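Local coordinates for protein dimethylsulfoniopropionate lyase (Roseovarius nubinhibens, PDB 4B29) that probably cleaves dimethylsulfoniopropionate, releasing dimethyl sulfide, as a metal-dependent lyase of the cupin family that carries a bound zinc ion, at residues 156-161 and 173-178; 164-169 and 190-195. One frame throughout, in Å; residues are numbered along the deposited sequence.

Contact 1: 156-161 and 173-178. With PO4 (phosphate ion), chain B; EDO (1,2-ethanediol), chain F.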
loop_
_atom_site.group_PDB
_atom_site.type_symbol
_atom_site.label_atom_id
_atom_site.label_comp_id
_atom_site.label_asym_id
_atom_site.label_seq_id
_atom_site.Cartn_x
_atom_site.Cartn_y
_atom_site.Cartn_z
ATOM N N TYR A 156 -3.942 0.612 -7.332
ATOM C CA TYR A 156 -4.188 -0.033 -6.052
ATOM C C TYR A 156 -4.607 -1.489 -6.245
ATOM O O TYR A 156 -5.264 -1.840 -7.226
ATOM C CB TYR A 156 -5.414 0.649 -5.359
ATOM C CG TYR A 156 -5.026 1.594 -4.283
ATOM C CD1 TYR A 156 -4.591 2.896 -4.617
ATOM C CD2 TYR A 156 -5.039 1.225 -2.950
ATOM C CE1 TYR A 156 -4.241 3.812 -3.592
ATOM C CE2 TYR A 156 -4.696 2.103 -1.946
ATOM C CZ TYR A 156 -4.250 3.382 -2.274
ATOM O OH TYR A 156 -3.927 4.255 -1.267
ATOM N N SER A 157 -4.229 -2.336 -5.264
ATOM C CA SER A 157 -4.922 -3.637 -5.071
ATOM C C SER A 157 -5.271 -3.714 -3.605
ATOM O O SER A 157 -4.581 -3.144 -2.744
ATOM C CB SER A 157 -4.081 -4.869 -5.503
ATOM O OG SER A 157 -2.993 -5.100 -4.588
ATOM N N VAL A 158 -6.359 -4.451 -3.326
ATOM C CA VAL A 158 -6.694 -4.736 -1.942
ATOM C C VAL A 158 -6.160 -6.126 -1.540
ATOM O O VAL A 158 -6.406 -7.111 -2.234
ATOM C CB VAL A 158 -8.238 -4.738 -1.792
ATOM C CG1 VAL A 158 -8.598 -4.979 -0.262
ATOM C CG2 VAL A 158 -8.742 -3.354 -2.230
ATOM N N VAL A 159 -5.457 -6.176 -0.402
ATOM C CA VAL A 159 -4.931 -7.466 0.058
ATOM C C VAL A 159 -5.920 -8.075 1.033
ATOM O O VAL A 159 -6.215 -9.281 0.910
ATOM C CB VAL A 159 -3.564 -7.306 0.769
ATOM C CG1 VAL A 159 -3.024 -8.693 1.221
ATOM C CG2 VAL A 159 -2.558 -6.685 -0.265
ATOM N N SER A 160 -6.374 -7.258 1.956
ATOM C CA SER A 160 -7.344 -7.804 2.953
ATOM C C SER A 160 -8.196 -6.673 3.464
ATOM O O SER A 160 -7.867 -5.462 3.334
ATOM C CB SER A 160 -6.576 -8.552 4.085
ATOM O OG SER A 160 -5.584 -7.727 4.685
ATOM N N GLY A 161 -9.342 -7.018 4.047
ATOM C CA GLY A 161 -10.247 -5.950 4.489
ATOM C C GLY A 161 -11.051 -5.440 3.292
ATOM O O GLY A 161 -11.252 -6.163 2.300
ATOM N N LEU A 173 -16.216 3.145 -5.662
ATOM C CA LEU A 173 -16.153 1.656 -5.727
ATOM C C LEU A 173 -15.837 1.109 -4.366
ATOM O O LEU A 173 -14.885 1.537 -3.694
ATOM C CB LEU A 173 -15.033 1.196 -6.708
ATOM C CG LEU A 173 -15.165 1.703 -8.144
ATOM C CD1 LEU A 173 -13.864 1.311 -8.945
ATOM C CD2 LEU A 173 -16.437 1.109 -8.854
ATOM N N MET A 174 -16.593 0.085 -3.929
ATOM C CA MET A 174 -16.262 -0.577 -2.685
ATOM C C MET A 174 -15.422 -1.792 -3.044
ATOM O O MET A 174 -15.890 -2.678 -3.782
ATOM C CB MET A 174 -17.585 -1.042 -2.033
ATOM C CG MET A 174 -17.347 -1.691 -0.683
ATOM S SD MET A 174 -16.811 -0.596 0.631
ATOM C CE MET A 174 -18.366 0.228 1.068
ATOM N N LEU A 175 -14.132 -1.779 -2.655
ATOM C CA LEU A 175 -13.220 -2.831 -3.116
ATOM C C LEU A 175 -12.859 -3.826 -2.029
ATOM O O LEU A 175 -12.632 -3.429 -0.872
ATOM C CB LEU A 175 -11.884 -2.191 -3.590
ATOM C CG LEU A 175 -12.089 -1.155 -4.723
ATOM C CD1 LEU A 175 -10.686 -0.642 -5.120
ATOM C CD2 LEU A 175 -12.878 -1.756 -5.942
ATOM N N GLU A 176 -12.821 -5.090 -2.442
ATOM C CA GLU A 176 -12.540 -6.247 -1.598
ATOM C C GLU A 176 -11.268 -6.922 -2.128
ATOM O O GLU A 176 -10.764 -6.562 -3.214
ATOM C CB GLU A 176 -13.744 -7.213 -1.692
ATOM C CG GLU A 176 -14.864 -6.526 -0.879
ATOM C CD GLU A 176 -16.090 -7.330 -0.584
ATOM O OE1 GLU A 176 -16.186 -8.522 -0.968
ATOM O OE2 GLU A 176 -16.973 -6.720 0.070
ATOM N N PRO A 177 -10.764 -7.944 -1.416
ATOM C CA PRO A 177 -9.425 -8.510 -1.765
ATOM C C PRO A 177 -9.237 -8.976 -3.196
ATOM O O PRO A 177 -10.063 -9.723 -3.762
ATOM C CB PRO A 177 -9.290 -9.691 -0.809
ATOM C CG PRO A 177 -10.003 -9.154 0.491
ATOM C CD PRO A 177 -11.241 -8.436 -0.100
ATOM N N GLY A 178 -8.162 -8.476 -3.822
ATOM C CA GLY A 178 -7.829 -8.808 -5.197
ATOM C C GLY A 178 -8.363 -7.817 -6.235
ATOM O O GLY A 178 -7.907 -7.843 -7.393
HETATM P P PO4 B . -2.008 7.073 -1.878
HETATM O O1 PO4 B . -1.590 7.535 -0.514
HETATM O O2 PO4 B . -1.179 5.817 -2.213
HETATM O O3 PO4 B . -3.494 6.750 -1.960
HETATM O O4 PO4 B . -1.738 8.100 -2.928
HETATM C C1 EDO F . -0.627 2.580 -0.638
HETATM O O1 EDO F . -1.951 2.326 -0.162
HETATM C C2 EDO F . -0.013 3.566 0.319
HETATM O O2 EDO F . 1.196 3.940 -0.311
#

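Contact 2: 164-169 and 190-195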
loop_
_atom_site.group_PDB
_atom_site.type_symbol
_atom_site.label_atom_id
_atom_site.label_comp_id
_atom_site.label_asym_id
_atom_site.label_seq_id
_atom_site.Cartn_x
_atom_site.Cartn_y
_atom_site.Cartn_z
ATOM N N LEU A 164 -14.146 1.920 0.787
ATOM C CA LEU A 164 -14.826 2.671 -0.266
ATOM C C LEU A 164 -13.837 3.644 -0.881
ATOM O O LEU A 164 -13.312 4.508 -0.165
ATOM C CB LEU A 164 -16.032 3.414 0.345
ATOM C CG LEU A 164 -16.875 4.153 -0.684
ATOM C CD1 LEU A 164 -17.513 3.176 -1.677
ATOM C CD2 LEU A 164 -17.937 5.003 0.137
ATOM N N PHE A 165 -13.632 3.495 -2.199
ATOM C CA PHE A 165 -12.662 4.301 -2.963
ATOM C C PHE A 165 -13.329 5.374 -3.789
ATOM O O PHE A 165 -14.254 5.079 -4.557
ATOM C CB PHE A 165 -11.861 3.383 -3.878
ATOM C CG PHE A 165 -10.791 2.621 -3.145
ATOM C CD1 PHE A 165 -11.102 1.498 -2.328
ATOM C CD2 PHE A 165 -9.466 3.094 -3.206
ATOM C CE1 PHE A 165 -10.105 0.795 -1.630
ATOM C CE2 PHE A 165 -8.430 2.382 -2.522
ATOM C CZ PHE A 165 -8.746 1.250 -1.752
ATOM N N HIS A 166 -12.850 6.615 -3.606
ATOM C CA HIS A 166 -13.347 7.802 -4.293
ATOM C C HIS A 166 -12.309 8.288 -5.296
ATOM O O HIS A 166 -11.089 8.230 -4.995
ATOM C CB HIS A 166 -13.547 8.947 -3.287
ATOM C CG HIS A 166 -14.389 8.571 -2.102
ATOM N ND1 HIS A 166 -15.770 8.460 -2.189
ATOM C CD2 HIS A 166 -14.059 8.293 -0.820
ATOM C CE1 HIS A 166 -16.251 8.118 -0.998
ATOM N NE2 HIS A 166 -15.237 8.022 -0.147
ATOM N N LEU A 167 -12.776 8.741 -6.446
ATOM C CA LEU A 167 -11.847 9.306 -7.466
ATOM C C LEU A 167 -12.553 10.398 -8.212
ATOM O O LEU A 167 -13.676 10.202 -8.678
ATOM C CB LEU A 167 -11.438 8.169 -8.446
ATOM C CG LEU A 167 -10.584 8.537 -9.662
ATOM C CD1 LEU A 167 -9.213 9.137 -9.226
ATOM C CD2 LEU A 167 -10.395 7.314 -10.591
ATOM N N ARG A 168 -11.912 11.558 -8.380
ATOM C CA ARG A 168 -12.576 12.632 -9.105
ATOM C C ARG A 168 -12.928 12.168 -10.517
ATOM O O ARG A 168 -12.156 11.445 -11.176
ATOM C CB ARG A 168 -11.712 13.888 -9.127
ATOM C CG ARG A 168 -11.638 14.609 -7.725
ATOM C CD ARG A 168 -13.014 15.106 -7.064
ATOM N NE ARG A 168 -13.741 15.985 -7.951
ATOM C CZ ARG A 168 -13.569 17.317 -8.073
ATOM N NH1 ARG A 168 -12.667 17.953 -7.340
ATOM N NH2 ARG A 168 -14.309 18.022 -8.951
ATOM N N ASN A 169 -14.126 12.568 -10.971
ATOM C CA ASN A 169 -14.567 12.274 -12.329
ATOM C C ASN A 169 -14.759 10.762 -12.559
ATOM O O ASN A 169 -14.703 10.305 -13.679
ATOM C CB ASN A 169 -13.573 12.885 -13.347
ATOM C CG ASN A 169 -14.036 12.769 -14.791
ATOM O OD1 ASN A 169 -15.201 13.024 -15.128
ATOM N ND2 ASN A 169 -13.111 12.384 -15.657
ATOM N N ALA A 190 -9.643 9.470 -2.794
ATOM C CA ALA A 190 -9.802 9.398 -1.341
ATOM C C ALA A 190 -10.346 8.021 -0.984
ATOM O O ALA A 190 -10.647 7.216 -1.871
ATOM C CB ALA A 190 -10.792 10.519 -0.866
ATOM N N MET A 191 -10.377 7.696 0.302
ATOM C CA MET A 191 -10.813 6.358 0.670
ATOM C C MET A 191 -11.387 6.397 2.094
ATOM O O MET A 191 -10.829 7.072 2.943
ATOM C CB MET A 191 -9.584 5.426 0.671
ATOM C CG MET A 191 -9.955 3.936 0.836
ATOM S SD MET A 191 -8.473 2.937 1.260
ATOM C CE MET A 191 -8.193 3.531 2.922
ATOM N N THR A 192 -12.445 5.620 2.340
ATOM C CA THR A 192 -13.067 5.572 3.667
ATOM C C THR A 192 -13.138 4.118 4.106
ATOM O O THR A 192 -13.649 3.254 3.356
ATOM C CB THR A 192 -14.527 6.063 3.529
ATOM O OG1 THR A 192 -14.495 7.364 2.939
ATOM C CG2 THR A 192 -15.217 6.094 4.922
ATOM N N THR A 193 -12.658 3.833 5.310
ATOM C CA THR A 193 -12.934 2.513 5.888
ATOM C C THR A 193 -14.175 2.681 6.817
ATOM O O THR A 193 -14.361 3.701 7.484
ATOM C CB THR A 193 -11.790 1.927 6.735
ATOM O OG1 THR A 193 -11.284 2.947 7.586
ATOM C CG2 THR A 193 -10.600 1.442 5.834
ATOM N N LEU A 194 -14.975 1.639 6.810
ATOM C CA LEU A 194 -16.187 1.585 7.644
ATOM C C LEU A 194 -15.886 0.634 8.798
ATOM O O LEU A 194 -15.020 0.924 9.610
ATOM C CB LEU A 194 -17.363 1.157 6.767
ATOM C CG LEU A 194 -17.865 2.125 5.682
ATOM C CD1 LEU A 194 -18.096 3.523 6.231
ATOM C CD2 LEU A 194 -16.951 2.162 4.448
ATOM N N THR A 195 -16.539 -0.521 8.850
ATOM C CA THR A 195 -16.387 -1.448 9.951
ATOM C C THR A 195 -15.121 -2.337 9.893
ATOM O O THR A 195 -14.666 -2.887 10.908
ATOM C CB THR A 195 -17.688 -2.331 9.952
ATOM O OG1 THR A 195 -18.734 -1.484 10.476
ATOM C CG2 THR A 195 -17.543 -3.449 10.835
HETATM O O HOH W 1 -16.830 8.351 2.232
#

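Contact 1: 156-161 and 173-178
Val158 is the side chain that residues 156-161 turn onto residues 173-178. Val158 CB lies 3.4 Å from Glu176 O. From there CG2, held beside the backbone N and opposite the carbonyl carbon, reaches Leu175, with Val158 CG2 3.6 Å from Leu175 CB. The other branch, Val158 CG1, is anti to the backbone N (chi1 -177°) and lies along the Glu176-Pro177 peptide, 3.8 Å from Pro177 N. Both methyls thus lie against one side of the chain where strand 173-175 ends. The valine's own carbonyl fixes the position: Gly178 N donates to Val158 O at 2.7 Å and a nearly straight 166°, with the donor tilted 18° from the carbonyl plane, and Pro177 CA adds a CH contact to the same oxygen. Pro177 CD comes within 3.3 Å of Gly161 O. Farther back in strand 153-159, Tyr156 OH donates to phosphate O3 at 2.6 Å, near the ring plane; the phosphate, probably from the crystallisation liquor, also binds Tyr145 and His148. Val159 and Ser160 both pair with Leu199, a classic beta bulge at the corner where the chain passes from one sheet of the cupin barrel to the other.

Contact 2: 164-169 and 190-195
Two neighbouring antiparallel strands of the five-stranded sheet of the cupin barrel meet here, 164-167 and 190-192; the axes of these short segments come within 4.6 Å, at 159° between their N-to-C directions. Leu164 with Thr192 and His166 with Ala190 are hydrogen-bonded pairs, each closed by two backbone bonds; Leu164 N to Thr192 O measures 2.9 Å. Phe165 and Met191, between them, form the non-hydrogen-bonded pair, and both project to the face that packs on Ile198 of the opposing sheet. There chi1 of -171°, with CG anti to the backbone N, carries Met191 CG over the centre of the Phe165 ring, 3.8 Å from its centroid and 7° off the normal, a CH-pi contact. The sulfur is offset obliquely toward the ring tip, with Met191 SD 3.5 Å from Phe165 CZ, a Met-aromatic contact. This face is the barrel interior, where the Phe165 side chain comes within about 8 Å of the bound zinc ion. Leu164, His166, Ala190 and Thr192 project to the other face. The His166 ring presents its edge to Thr192 OG1, and one water joins them, 2.9 Å from His166 NE2 and 2.6 Å from Thr192 OG1, which is also hydrogen-bonded to Asp144.

From the N terminus, strand 153-159, which carries zinc ligand Glu154, leads through the corner at Ser160 into strand 163-167, and the chain then returns along 173-175. Contact 1 closes this loop, with 11 residues between its segments. Contact 2 opens inside it and closes later, after strand 180-183 and zinc ligand His189, so the two loops cross. Strand 163-167 lies between 173-175 and 189-192, which makes it the common element: Leu173 O is 2.8 Å from Phe165 N, a probable hydrogen bond. Phe165 also meets Tyr156 edge-to-face and packs on Leu175. Contact 1 therefore joins the two sheets, whereas contact 2 lies within one.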